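PDB 6A4V: 49 protein, which interacts with host poly(ADP-ribose) polymerase 1 and probably thereby facilitates replication of the gammaherpesvirus. Local coordinates for residues Asp37-Pro42 with Phe189-Asn194; His59-Ala64 with Glu258-Ser263; Ser111-Ile116 with Val140-Cys145; Cys167-Val172 with Gly216-Val221; Ser182-Lys187 with Val224-Leu229. One frame throughout, in Å; residues are numbered along the deposited sequence.

Contact 1 of 5, residues Asp37-Pro42 with Phe189-Asn194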
# COMPACT_ATOMS: atom_id res chain seq x y z
N ASP B 37 7.67 -4.04 -14.25
CA ASP B 37 7.38 -4.34 -12.80
C ASP B 37 5.87 -4.49 -12.54
O ASP B 37 5.22 -5.27 -13.20
CB ASP B 37 7.99 -3.28 -11.88
CG ASP B 37 9.48 -3.46 -11.68
OD1 ASP B 37 9.88 -4.57 -11.29
OD2 ASP B 37 10.22 -2.49 -11.94
N GLU B 38 5.33 -3.67 -11.63
CA GLU B 38 4.05 -3.86 -10.92
C GLU B 38 2.86 -3.53 -11.83
O GLU B 38 2.87 -2.64 -12.63
CB GLU B 38 3.92 -2.92 -9.72
CG GLU B 38 4.97 -3.05 -8.63
CD GLU B 38 5.18 -1.78 -7.81
OE1 GLU B 38 6.35 -1.47 -7.47
OE2 GLU B 38 4.19 -1.08 -7.52
N PHE B 39 1.75 -4.21 -11.56
CA PHE B 39 0.60 -4.14 -12.40
C PHE B 39 -0.48 -3.32 -11.72
O PHE B 39 -0.60 -3.28 -10.50
CB PHE B 39 0.12 -5.53 -12.75
CG PHE B 39 1.00 -6.25 -13.75
CD1 PHE B 39 0.95 -5.92 -15.09
CD2 PHE B 39 1.86 -7.26 -13.33
CE1 PHE B 39 1.80 -6.54 -16.00
CE2 PHE B 39 2.66 -7.92 -14.25
CZ PHE B 39 2.60 -7.58 -15.59
N TYR B 40 -1.16 -2.56 -12.55
CA TYR B 40 -2.38 -1.95 -12.15
C TYR B 40 -3.33 -3.13 -11.91
O TYR B 40 -4.02 -3.18 -10.94
CB TYR B 40 -2.82 -0.93 -13.21
CG TYR B 40 -3.90 0.05 -12.79
CD1 TYR B 40 -3.70 0.88 -11.70
CD2 TYR B 40 -5.01 0.29 -13.59
CE1 TYR B 40 -4.68 1.78 -11.31
CE2 TYR B 40 -5.96 1.23 -13.26
CZ TYR B 40 -5.80 1.97 -12.10
OH TYR B 40 -6.77 2.82 -11.70
N TYR B 41 -3.32 -4.08 -12.86
CA TYR B 41 -3.81 -5.39 -12.64
C TYR B 41 -3.06 -6.33 -13.56
O TYR B 41 -2.75 -5.96 -14.69
CB TYR B 41 -5.33 -5.48 -12.91
CG TYR B 41 -5.81 -5.03 -14.27
CD1 TYR B 41 -5.94 -5.95 -15.31
CD2 TYR B 41 -6.17 -3.71 -14.51
CE1 TYR B 41 -6.36 -5.56 -16.57
CE2 TYR B 41 -6.57 -3.30 -15.77
CZ TYR B 41 -6.68 -4.24 -16.79
OH TYR B 41 -7.10 -3.90 -18.01
N PRO B 42 -2.90 -7.60 -13.14
CA PRO B 42 -2.36 -8.66 -13.99
C PRO B 42 -3.44 -9.32 -14.84
O PRO B 42 -4.67 -9.19 -14.56
CB PRO B 42 -1.86 -9.61 -12.87
CG PRO B 42 -2.93 -9.53 -11.83
CD PRO B 42 -3.37 -8.09 -11.82
N PHE B 189 -5.67 -4.62 -23.23
CA PHE B 189 -5.99 -4.45 -21.83
C PHE B 189 -6.06 -5.79 -21.10
O PHE B 189 -6.87 -5.95 -20.20
CB PHE B 189 -7.28 -3.64 -21.70
CG PHE B 189 -7.10 -2.23 -22.18
CD1 PHE B 189 -7.16 -1.91 -23.53
CD2 PHE B 189 -6.76 -1.22 -21.28
CE1 PHE B 189 -6.97 -0.61 -23.95
CE2 PHE B 189 -6.56 0.07 -21.70
CZ PHE B 189 -6.65 0.38 -23.04
N SER B 190 -5.20 -6.73 -21.47
CA SER B 190 -5.15 -8.01 -20.73
C SER B 190 -4.68 -7.73 -19.31
O SER B 190 -5.22 -8.36 -18.37
CB SER B 190 -4.25 -9.00 -21.39
OG SER B 190 -4.73 -9.29 -22.69
N TYR B 191 -3.67 -6.82 -19.22
CA TYR B 191 -2.99 -6.30 -18.02
C TYR B 191 -2.86 -4.79 -18.20
O TYR B 191 -3.12 -4.29 -19.28
CB TYR B 191 -1.63 -6.94 -17.80
CG TYR B 191 -0.72 -6.96 -19.01
CD1 TYR B 191 -0.69 -8.04 -19.88
CD2 TYR B 191 0.08 -5.89 -19.29
CE1 TYR B 191 0.17 -8.06 -20.97
CE2 TYR B 191 0.92 -5.88 -20.39
CZ TYR B 191 0.97 -6.97 -21.23
OH TYR B 191 1.82 -6.93 -22.29
N MET B 192 -2.51 -4.10 -17.10
CA MET B 192 -2.14 -2.73 -17.10
C MET B 192 -0.97 -2.58 -16.14
O MET B 192 -0.92 -3.23 -15.11
CB MET B 192 -3.26 -1.78 -16.67
CG MET B 192 -3.96 -1.04 -17.80
SD MET B 192 -2.98 0.15 -18.73
CE MET B 192 -3.71 1.71 -18.23
N TYR B 193 0.01 -1.77 -16.52
CA TYR B 193 1.04 -1.39 -15.58
C TYR B 193 0.50 -0.27 -14.71
O TYR B 193 -0.39 0.47 -15.11
CB TYR B 193 2.32 -1.01 -16.32
CG TYR B 193 2.99 -2.21 -16.91
CD1 TYR B 193 3.72 -3.05 -16.09
CD2 TYR B 193 2.96 -2.50 -18.27
CE1 TYR B 193 4.34 -4.19 -16.58
CE2 TYR B 193 3.58 -3.64 -18.77
CZ TYR B 193 4.28 -4.47 -17.92
OH TYR B 193 4.88 -5.62 -18.34
N ASN B 194 1.03 -0.15 -13.50
CA ASN B 194 0.65 0.96 -12.61
C ASN B 194 1.53 2.20 -12.88
O ASN B 194 2.56 2.18 -13.57
CB ASN B 194 0.76 0.51 -11.16
CG ASN B 194 2.20 0.21 -10.76
OD1 ASN B 194 3.14 0.41 -11.56
ND2 ASN B 194 2.39 -0.22 -9.54
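Phe39 and Tyr193 form an antiparallel non-hydrogen-bonded pair, CA to CA 4.2 Å; two residues on from Phe39, Tyr41 pairs with Met192, only one residue from Tyr193, so the register shifts by one. Met192 O takes Tyr40 N at 2.7 Å and, weakly, Tyr41 N; Met192 N returns a bond to Tyr41 O, and Asn194 N another to Glu38 O. The Tyr41 ring sets one face over Met192 N, and its hydroxyl reaches Phe189 O at 3.0 Å from above the carbonyl plane. At the other end Asn194 ND2 gives a bent bond to Glu38 OE2, 2.8 Å, meeting the carboxylate from above its plane, while Asn194 OD1 turns to Thr197. The Phe39 ring makes an offset edge-to-face pair with Tyr191, planes at 70°, and lies nearly parallel to the Tyr193 ring but slid aside. Both Tyr40 and Tyr41 thus stand opposite Met192, the signature of a classic beta bulge in a short two-stranded pairing within an otherwise helical chain.

Contact 2 of 5, residues His59-Ala64 with Glu258-Ser263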
# COMPACT_ATOMS: atom_id res chain seq x y z
N HIS B 59 3.91 -30.63 -3.72
CA HIS B 59 3.77 -32.04 -3.42
C HIS B 59 2.27 -32.34 -3.21
O HIS B 59 1.66 -33.19 -3.91
CB HIS B 59 4.70 -32.41 -2.25
CG HIS B 59 6.00 -31.66 -2.24
ND1 HIS B 59 7.07 -32.00 -3.06
CD2 HIS B 59 6.41 -30.59 -1.51
CE1 HIS B 59 8.07 -31.17 -2.84
NE2 HIS B 59 7.69 -30.29 -1.89
N ASN B 60 1.68 -31.56 -2.29
CA ASN B 60 0.31 -31.75 -1.83
C ASN B 60 -0.63 -30.88 -2.63
O ASN B 60 -0.29 -29.77 -3.00
CB ASN B 60 0.07 -31.29 -0.40
CG ASN B 60 0.45 -32.33 0.62
OD1 ASN B 60 0.79 -33.45 0.26
ND2 ASN B 60 0.37 -31.97 1.88
N ARG B 61 -1.85 -31.40 -2.80
CA ARG B 61 -2.97 -30.65 -3.28
C ARG B 61 -3.29 -29.52 -2.29
O ARG B 61 -3.73 -28.51 -2.75
CB ARG B 61 -4.19 -31.55 -3.50
CG ARG B 61 -4.10 -32.43 -4.73
CD ARG B 61 -5.44 -32.72 -5.37
NE ARG B 61 -6.38 -33.23 -4.37
CZ ARG B 61 -7.70 -33.18 -4.49
NH1 ARG B 61 -8.24 -32.52 -5.50
NH2 ARG B 61 -8.47 -33.81 -3.60
N VAL B 62 -3.09 -29.73 -0.97
CA VAL B 62 -3.39 -28.68 0.03
C VAL B 62 -2.37 -27.54 -0.11
O VAL B 62 -2.76 -26.37 -0.34
CB VAL B 62 -3.47 -29.21 1.48
CG1 VAL B 62 -3.81 -28.09 2.45
CG2 VAL B 62 -4.52 -30.29 1.65
N SER B 63 -1.09 -27.90 -0.01
CA SER B 63 0.03 -27.03 -0.23
C SER B 63 -0.15 -26.16 -1.48
O SER B 63 0.08 -24.98 -1.43
CB SER B 63 1.26 -27.81 -0.37
OG SER B 63 1.56 -28.50 0.83
N ALA B 64 -0.56 -26.76 -2.58
CA ALA B 64 -0.71 -26.01 -3.80
C ALA B 64 -1.83 -24.98 -3.64
O ALA B 64 -1.67 -23.79 -3.90
CB ALA B 64 -0.95 -26.99 -4.93
N GLU B 258 -11.21 -25.95 1.47
CA GLU B 258 -11.97 -26.55 2.57
C GLU B 258 -12.39 -27.99 2.19
O GLU B 258 -12.42 -28.89 3.03
CB GLU B 258 -13.26 -25.79 2.91
CG GLU B 258 -13.12 -24.37 3.39
CD GLU B 258 -14.47 -23.74 3.70
OE1 GLU B 258 -15.43 -23.99 2.93
OE2 GLU B 258 -14.55 -23.00 4.72
N ALA B 259 -12.74 -28.21 0.93
CA ALA B 259 -13.21 -29.53 0.54
C ALA B 259 -12.04 -30.50 0.61
O ALA B 259 -12.07 -31.46 1.42
CB ALA B 259 -13.84 -29.50 -0.82
N ILE B 260 -11.04 -30.21 -0.22
CA ILE B 260 -9.77 -30.87 -0.28
C ILE B 260 -9.31 -31.30 1.11
O ILE B 260 -8.77 -32.38 1.26
CB ILE B 260 -8.76 -29.92 -0.96
CG1 ILE B 260 -8.92 -29.98 -2.48
CG2 ILE B 260 -7.33 -30.22 -0.56
CD1 ILE B 260 -7.90 -29.15 -3.23
N VAL B 261 -9.36 -30.38 2.07
CA VAL B 261 -8.73 -30.64 3.36
C VAL B 261 -9.51 -31.76 4.03
O VAL B 261 -8.91 -32.68 4.59
CB VAL B 261 -8.60 -29.37 4.23
CG1 VAL B 261 -8.48 -29.65 5.73
CG2 VAL B 261 -7.41 -28.55 3.77
N GLU B 262 -10.84 -31.70 3.85
CA GLU B 262 -11.80 -32.55 4.52
C GLU B 262 -11.80 -33.96 3.93
O GLU B 262 -12.04 -34.91 4.64
CB GLU B 262 -13.21 -31.98 4.41
CG GLU B 262 -14.16 -32.61 5.40
CD GLU B 262 -15.56 -32.04 5.33
OE1 GLU B 262 -16.50 -32.85 5.15
OE2 GLU B 262 -15.69 -30.80 5.41
N SER B 263 -11.50 -34.07 2.63
CA SER B 263 -11.40 -35.34 1.96
C SER B 263 -9.99 -35.94 2.10
O SER B 263 -9.51 -36.60 1.18
CB SER B 263 -11.79 -35.20 0.52
OG SER B 263 -10.70 -34.78 -0.28
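Arg61 and Val62, in the first turn of helix 61-85, pack on Ile260 and Val261, in the last turn of helix 238-262, in a small apolar contact at the protein surface, about 33 Å from the centre of the chain. Only 226 Å² is buried, both sides summed. The two valines and the isoleucine make its middle: Val62 CG2 touches Ile260 CG2 at 3.6 Å, the two side chains sliding past each other in opposite directions, while Val62 CG1 meets Val261 CG2 at 3.9 Å, those side chains crossing at about a right angle. With Val62 CG1 opposite its own backbone N (chi1 -179°), both methyls are brought to the neighbouring helix. Arg61 bends over Ile260, and Ile260 CG1 lies under one face of the guanidinium, 4.0 Å from Arg61 CZ and offset toward the rim; Arg61 also touches a crystal neighbour, so this pose is less certain. Val261 also leans on Val275 and Leu279 of helix 274-289, which ties the pair to a third helix. No hydrogen bond crosses the contact, so it probably rests mainly on dispersion and the hydrophobic effect, with the poorly hydrated face of the guanidinium lying against Ile260.

Contact 3 of 5, residues Ser111-Ile116 with Val140-Cys145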
# COMPACT_ATOMS: atom_id res chain seq x y z
N SER B 111 6.47 31.37 -31.47
CA SER B 111 5.15 31.70 -30.96
C SER B 111 4.07 30.71 -31.43
O SER B 111 2.98 30.63 -30.85
CB SER B 111 4.79 33.12 -31.33
OG SER B 111 3.37 33.28 -31.43
N LYS B 112 4.30 29.96 -32.52
CA LYS B 112 3.29 28.96 -32.87
C LYS B 112 3.35 27.89 -31.78
O LYS B 112 2.35 27.68 -31.08
CB LYS B 112 3.46 28.38 -34.28
CG LYS B 112 2.17 27.80 -34.88
CD LYS B 112 2.38 26.74 -35.98
CE LYS B 112 1.07 26.20 -36.53
NZ LYS B 112 1.16 24.77 -36.92
N PHE B 113 4.53 27.29 -31.60
CA PHE B 113 4.83 26.36 -30.48
C PHE B 113 4.18 26.84 -29.18
O PHE B 113 3.56 26.07 -28.45
CB PHE B 113 6.33 26.24 -30.27
CG PHE B 113 6.81 24.94 -29.68
CD1 PHE B 113 6.92 24.79 -28.31
CD2 PHE B 113 7.26 23.92 -30.51
CE1 PHE B 113 7.38 23.60 -27.78
CE2 PHE B 113 7.74 22.74 -29.97
CZ PHE B 113 7.78 22.57 -28.61
N GLN B 114 4.27 28.14 -28.92
CA GLN B 114 3.68 28.64 -27.70
C GLN B 114 2.16 28.45 -27.77
O GLN B 114 1.57 27.96 -26.84
CB GLN B 114 4.09 30.09 -27.40
CG GLN B 114 3.54 30.64 -26.07
CD GLN B 114 3.84 29.79 -24.85
OE1 GLN B 114 4.94 29.26 -24.68
NE2 GLN B 114 2.84 29.64 -23.98
N ARG B 115 1.54 28.80 -28.90
CA ARG B 115 0.02 28.89 -28.99
C ARG B 115 -0.66 27.53 -28.77
O ARG B 115 -1.81 27.46 -28.31
CB ARG B 115 -0.37 29.52 -30.33
CG ARG B 115 -1.07 30.87 -30.20
CD ARG B 115 -1.43 31.48 -31.55
NE ARG B 115 -0.31 32.17 -32.19
CZ ARG B 115 0.41 31.71 -33.23
NH1 ARG B 115 0.21 30.49 -33.71
NH2 ARG B 115 1.34 32.47 -33.77
N ILE B 116 0.06 26.46 -29.10
CA ILE B 116 -0.37 25.11 -29.07
C ILE B 116 -0.29 24.64 -27.60
O ILE B 116 -1.32 24.25 -27.01
CB ILE B 116 0.51 24.30 -30.04
CG1 ILE B 116 0.33 24.68 -31.52
CG2 ILE B 116 0.29 22.83 -29.86
CD1 ILE B 116 1.37 24.03 -32.46
N VAL B 140 1.49 15.97 -32.18
CA VAL B 140 1.93 15.85 -33.55
C VAL B 140 2.31 17.24 -34.09
O VAL B 140 3.33 17.38 -34.79
CB VAL B 140 0.88 15.17 -34.44
CG1 VAL B 140 1.36 15.13 -35.87
CG2 VAL B 140 0.58 13.75 -33.96
N ASN B 141 1.54 18.27 -33.73
CA ASN B 141 1.86 19.59 -34.22
C ASN B 141 3.05 20.28 -33.57
O ASN B 141 3.68 21.16 -34.24
CB ASN B 141 0.67 20.53 -34.12
CG ASN B 141 -0.24 20.32 -35.31
OD1 ASN B 141 -0.20 21.12 -36.22
ND2 ASN B 141 -1.04 19.25 -35.29
N LEU B 142 3.33 20.02 -32.27
CA LEU B 142 4.52 20.62 -31.69
C LEU B 142 5.70 19.98 -32.41
O LEU B 142 6.67 20.64 -32.78
CB LEU B 142 4.61 20.47 -30.16
CG LEU B 142 3.51 21.13 -29.33
CD1 LEU B 142 3.26 20.36 -28.06
CD2 LEU B 142 3.81 22.57 -29.00
N LEU B 143 5.60 18.68 -32.62
CA LEU B 143 6.62 17.91 -33.33
C LEU B 143 6.88 18.50 -34.73
O LEU B 143 8.05 18.57 -35.17
CB LEU B 143 6.18 16.45 -33.39
CG LEU B 143 6.40 15.67 -32.09
CD1 LEU B 143 5.78 14.28 -32.17
CD2 LEU B 143 7.89 15.57 -31.77
N GLY B 144 5.82 18.96 -35.39
CA GLY B 144 5.89 19.40 -36.77
C GLY B 144 6.72 20.67 -36.92
O GLY B 144 7.43 20.84 -37.93
N CYS B 145 6.62 21.54 -35.91
CA CYS B 145 7.51 22.67 -35.74
C CYS B 145 8.98 22.20 -35.79
O CYS B 145 9.79 22.77 -36.52
CB CYS B 145 7.19 23.39 -34.44
SG CYS B 145 5.47 23.96 -34.34
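Phe113 and Leu142 make the tight part of this contact. Leu142 CD2 stands almost exactly over the centre of the Phe113 ring, 3.7 Å from its centroid and 4° off the normal, a CH-pi contact. The same methyl touches Ile116 CG2 at 3.6 Å, so it is gripped between an aromatic face and an aliphatic branch. Cys145 CB comes to the edge of the ring instead, 4.0 Å from Phe113 CD2. These residues line the meeting surface of two antiparallel helical segments, whose axes run at 170° to each other and approach to 9.7 Å; Phe113 and Leu142 also reach Leu213 and Leu220 of helix 213-235, which closes the inner side. Toward solvent the packing thins. Ile116 CD1 still rests on Asn141 CB, the two side chains crossing at about a right angle. Beyond it lies the exposed Lys112, whose chain, extended as far as CE and bent at its last torsion, carries NZ to 4.0 Å from Asn141 OD1, without a hydrogen bond. Asn141 instead commits its ND2 to the carbonyl of Ile137 in its own helix.

Contact 4 of 5, residues Cys167-Val172 with Gly216-Val221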
# COMPACT_ATOMS: atom_id res chain seq x y z
N CYS B 167 5.72 5.72 -33.88
CA CYS B 167 5.87 6.71 -34.95
C CYS B 167 6.59 7.95 -34.45
O CYS B 167 7.60 8.38 -35.01
CB CYS B 167 4.54 7.19 -35.50
SG CYS B 167 3.68 5.92 -36.44
N PHE B 168 6.05 8.52 -33.38
CA PHE B 168 6.26 9.88 -33.09
C PHE B 168 7.40 10.05 -32.07
O PHE B 168 7.75 11.17 -31.77
CB PHE B 168 4.92 10.48 -32.67
CG PHE B 168 3.91 10.53 -33.78
CD1 PHE B 168 4.24 11.09 -35.01
CD2 PHE B 168 2.61 10.09 -33.60
CE1 PHE B 168 3.31 11.18 -36.03
CE2 PHE B 168 1.67 10.17 -34.63
CZ PHE B 168 2.03 10.72 -35.85
N LEU B 169 7.99 8.96 -31.58
CA LEU B 169 9.24 9.05 -30.81
C LEU B 169 10.42 9.28 -31.77
O LEU B 169 10.58 8.51 -32.71
CB LEU B 169 9.46 7.76 -30.03
CG LEU B 169 8.58 7.55 -28.81
CD1 LEU B 169 8.76 6.15 -28.27
CD2 LEU B 169 8.85 8.61 -27.75
N THR B 170 11.26 10.28 -31.50
CA THR B 170 12.41 10.58 -32.38
C THR B 170 13.73 10.13 -31.74
O THR B 170 14.09 10.60 -30.67
CB THR B 170 12.43 12.05 -32.79
OG1 THR B 170 12.81 12.85 -31.66
CG2 THR B 170 11.09 12.51 -33.33
N SER B 171 14.44 9.23 -32.45
CA SER B 171 15.81 8.77 -32.15
C SER B 171 15.91 8.29 -30.70
O SER B 171 16.31 9.06 -29.80
CB SER B 171 16.86 9.82 -32.50
OG SER B 171 16.88 10.89 -31.57
N VAL B 172 15.56 7.02 -30.47
CA VAL B 172 15.55 6.48 -29.12
C VAL B 172 16.15 5.06 -29.05
O VAL B 172 16.16 4.47 -27.97
CB VAL B 172 14.11 6.53 -28.55
CG1 VAL B 172 13.50 7.91 -28.70
CG2 VAL B 172 13.21 5.49 -29.18
N GLY B 216 12.27 16.27 -24.42
CA GLY B 216 11.03 16.87 -23.88
C GLY B 216 9.80 16.62 -24.76
O GLY B 216 8.67 16.80 -24.32
N LEU B 217 9.98 16.19 -26.02
CA LEU B 217 8.83 15.84 -26.85
C LEU B 217 8.59 14.34 -26.82
O LEU B 217 7.45 13.93 -26.70
CB LEU B 217 9.00 16.39 -28.27
CG LEU B 217 8.82 17.91 -28.35
CD1 LEU B 217 8.71 18.38 -29.78
CD2 LEU B 217 7.60 18.38 -27.59
N ASN B 218 9.66 13.54 -26.87
CA ASN B 218 9.55 12.13 -26.60
C ASN B 218 8.74 11.87 -25.32
O ASN B 218 7.90 10.99 -25.25
CB ASN B 218 10.94 11.48 -26.57
CG ASN B 218 11.47 11.17 -27.96
OD1 ASN B 218 10.78 11.36 -28.95
ND2 ASN B 218 12.70 10.67 -28.04
N VAL B 219 9.01 12.66 -24.28
CA VAL B 219 8.39 12.51 -22.99
C VAL B 219 6.92 12.94 -23.08
O VAL B 219 6.05 12.35 -22.45
CB VAL B 219 9.15 13.34 -21.93
CG1 VAL B 219 8.30 13.70 -20.72
CG2 VAL B 219 10.41 12.64 -21.48
N LEU B 220 6.66 14.03 -23.78
CA LEU B 220 5.27 14.47 -23.96
C LEU B 220 4.46 13.36 -24.61
O LEU B 220 3.30 13.11 -24.28
CB LEU B 220 5.19 15.68 -24.86
CG LEU B 220 3.75 16.14 -25.10
CD1 LEU B 220 3.00 16.27 -23.78
CD2 LEU B 220 3.74 17.47 -25.85
N VAL B 221 5.11 12.71 -25.57
CA VAL B 221 4.47 11.76 -26.37
C VAL B 221 4.07 10.61 -25.46
O VAL B 221 2.97 10.08 -25.57
CB VAL B 221 5.40 11.23 -27.48
CG1 VAL B 221 5.00 9.82 -27.88
CG2 VAL B 221 5.42 12.13 -28.68
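Phe168 and Val221 begin the contact, near the C-terminal end of helix 161-168. The meeting is light: Val221 CG2 lies 4.0 Å from Phe168 O and only slightly farther from Phe168 CB, since the ring turns off toward Trp164 and Val140. Leu169 comes next and is more engaged. Its CG sits anti to the carbonyl carbon (chi1 -74°), which brings CD2 alongside Asn218, 3.6 Å from Asn218 OD1, and to 4.0 Å from Val221 CG1. Thr170 then supplies the polar core. Its backbone N gives a nearly straight bond, 2.8 Å, to Asn218 OD1, arriving in the carbonyl plane on a lone pair, and its backbone O takes one from Asn218 ND2 at 3.0 Å, from above the plane of that carbonyl. A single carboxamide therefore reads both backbone groups of one extended residue, much as a neighbouring strand would, and pins the loop between helices 161-168 and 173-184 to helix 213-235. The two bonds fix which end of the buried amide is oxygen and which nitrogen, and restrain its rotation about CB-CG. The Thr170 hydroxyl makes a weak hydrogen bond to Ser214, one turn before Asn218 on the same helix. Past Ser171, whose OG bonds weakly back to Thr170 O, Val172 points its CB toward segment 216-221; it is poorly ordered, and its close approach to Asn218 is doubtful.

Contact 5 of 5, residues Ser182-Lys187 with Val224-Leu229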
# COMPACT_ATOMS: atom_id res chain seq x y z
N SER B 182 6.15 -2.89 -24.82
CA SER B 182 5.74 -3.95 -23.85
C SER B 182 4.85 -3.36 -22.74
O SER B 182 3.92 -4.05 -22.26
CB SER B 182 6.92 -4.67 -23.28
OG SER B 182 7.65 -3.84 -22.39
N MET B 183 5.19 -2.12 -22.30
CA MET B 183 4.37 -1.31 -21.38
C MET B 183 3.06 -1.00 -22.09
O MET B 183 1.94 -1.42 -21.64
CB MET B 183 4.96 0.07 -21.02
CG MET B 183 6.41 0.13 -20.59
SD MET B 183 6.58 -0.22 -18.85
CE MET B 183 5.40 0.90 -18.12
N LEU B 184 3.21 -0.26 -23.21
CA LEU B 184 2.12 0.40 -23.92
C LEU B 184 1.25 -0.62 -24.64
O LEU B 184 0.05 -0.47 -24.66
CB LEU B 184 2.66 1.47 -24.88
CG LEU B 184 3.12 2.76 -24.22
CD1 LEU B 184 3.75 3.71 -25.24
CD2 LEU B 184 1.97 3.45 -23.49
N ASP B 185 1.84 -1.64 -25.27
CA ASP B 185 1.03 -2.71 -25.86
C ASP B 185 0.73 -3.71 -24.75
O ASP B 185 1.62 -4.44 -24.30
CB ASP B 185 1.70 -3.43 -27.02
CG ASP B 185 0.81 -4.44 -27.74
OD1 ASP B 185 -0.45 -4.35 -27.62
OD2 ASP B 185 1.39 -5.31 -28.41
N ASN B 186 -0.53 -3.68 -24.31
CA ASN B 186 -0.93 -4.43 -23.15
C ASN B 186 -1.94 -5.46 -23.60
O ASN B 186 -2.78 -5.91 -22.81
CB ASN B 186 -1.47 -3.51 -22.05
CG ASN B 186 -2.75 -2.84 -22.47
OD1 ASN B 186 -3.34 -3.25 -23.46
ND2 ASN B 186 -3.21 -1.85 -21.71
N LYS B 187 -1.81 -5.83 -24.89
CA LYS B 187 -2.54 -6.88 -25.49
C LYS B 187 -4.02 -6.69 -25.19
O LYS B 187 -4.61 -7.53 -24.50
CB LYS B 187 -2.03 -8.23 -24.98
CG LYS B 187 -0.57 -8.52 -25.29
CD LYS B 187 -0.17 -9.97 -24.98
CE LYS B 187 1.26 -10.32 -25.35
NZ LYS B 187 1.59 -11.70 -24.92
N VAL B 224 1.34 11.30 -23.18
CA VAL B 224 0.06 11.39 -23.82
C VAL B 224 -0.44 9.96 -24.03
O VAL B 224 -1.56 9.66 -23.81
CB VAL B 224 0.12 12.16 -25.16
CG1 VAL B 224 -0.95 11.69 -26.12
CG2 VAL B 224 0.01 13.66 -24.99
N SER B 225 0.44 9.10 -24.52
CA SER B 225 0.12 7.74 -24.77
C SER B 225 -0.37 7.10 -23.46
O SER B 225 -1.37 6.47 -23.45
CB SER B 225 1.29 6.96 -25.33
OG SER B 225 2.02 7.69 -26.32
N VAL B 226 0.39 7.24 -22.38
CA VAL B 226 0.02 6.69 -21.12
C VAL B 226 -1.34 7.26 -20.72
O VAL B 226 -2.20 6.55 -20.26
CB VAL B 226 1.04 6.95 -20.00
CG1 VAL B 226 0.47 6.52 -18.67
CG2 VAL B 226 2.36 6.28 -20.27
N PHE B 227 -1.52 8.55 -20.85
CA PHE B 227 -2.82 9.11 -20.46
C PHE B 227 -3.99 8.45 -21.21
O PHE B 227 -5.15 8.37 -20.67
CB PHE B 227 -2.83 10.61 -20.73
CG PHE B 227 -4.10 11.31 -20.32
CD1 PHE B 227 -4.42 11.45 -18.98
CD2 PHE B 227 -4.90 11.93 -21.26
CE1 PHE B 227 -5.59 12.09 -18.62
CE2 PHE B 227 -6.06 12.60 -20.88
CZ PHE B 227 -6.41 12.68 -19.56
N LYS B 228 -3.77 8.12 -22.50
CA LYS B 228 -4.86 7.64 -23.35
C LYS B 228 -5.16 6.21 -22.88
O LYS B 228 -6.35 5.88 -22.72
CB LYS B 228 -4.56 7.84 -24.85
CG LYS B 228 -5.25 6.89 -25.83
CD LYS B 228 -6.58 7.40 -26.39
CE LYS B 228 -7.05 6.71 -27.66
NZ LYS B 228 -6.36 7.20 -28.88
N LEU B 229 -4.11 5.46 -22.52
CA LEU B 229 -4.33 4.11 -22.04
C LEU B 229 -5.16 4.16 -20.76
O LEU B 229 -6.17 3.45 -20.63
CB LEU B 229 -3.01 3.40 -21.79
CG LEU B 229 -2.41 2.49 -22.85
CD1 LEU B 229 -1.34 1.63 -22.19
CD2 LEU B 229 -3.40 1.56 -23.53
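Leu184 and Leu229 bury the most surface here, 81 and 69 Å², and each packs against the other segment. Leu184 is the last residue of helix 173-184. Its CG stands opposite its own carbonyl carbon (chi1 -76°), so that CD2 lies against helix 213-235, 4.0 Å from Ser225 CB and 4.0 Å from Leu229 CD1. Val226 CG2 is a little farther from that methyl, at 4.3 Å. Leu229 answers from the next turn: its CB points at the other segment, and CD1 comes within 3.5 Å of Leu184 O, the carbonyl at the end of the helix. Its second methyl, CD2, lies 3.9 Å from Asn186 ND2, the two side chains approaching from opposite directions. Ser225, the third contributor, meets Leu184 through its CB, while its hydroxyl is hydrogen-bonded to Val221 O one turn back along its own helix. Asn186 likewise spends its OD1 on the backbone N of Phe189, which braces the turn that follows the helix. No hydrogen bond joins the two segments, so the contact is van der Waals packing, largely apolar, with Leu229 methyls also against a carbonyl oxygen and an amide nitrogen, and all five touching residues are buried. Around the pair, helix 161-168 covers one flank, with His162 on Leu184 and Cys165 on Ser225, while Phe198 of helix 195-203 packs on Val226 and on the neighbouring Met183.

How the contacts relate
Contacts 3, 4 and 5 follow the length of one half of the elongated helical chain, with successive centres 14 Å apart; contacts 4 and 5 share helix 213-235, and contact 3 packs on contact 4 through Leu143 and Leu217. Contact 1, near the chain's centre, touches contact 5, where Tyr191 OH probably bonds to Asp185 O. Contact 2 lies far off, about 64 Å from contact 3 between centres, across the chain's centre. Along the sequence contacts 3, 4 and 5 nest within the loop closed by contact 2, whereas contacts 1 and 2 interlace. Contacts 1, 3, 4 and 5 thus run from one end to the middle; contact 2 closes the other end separately, joining helices 61-85 and 238-262.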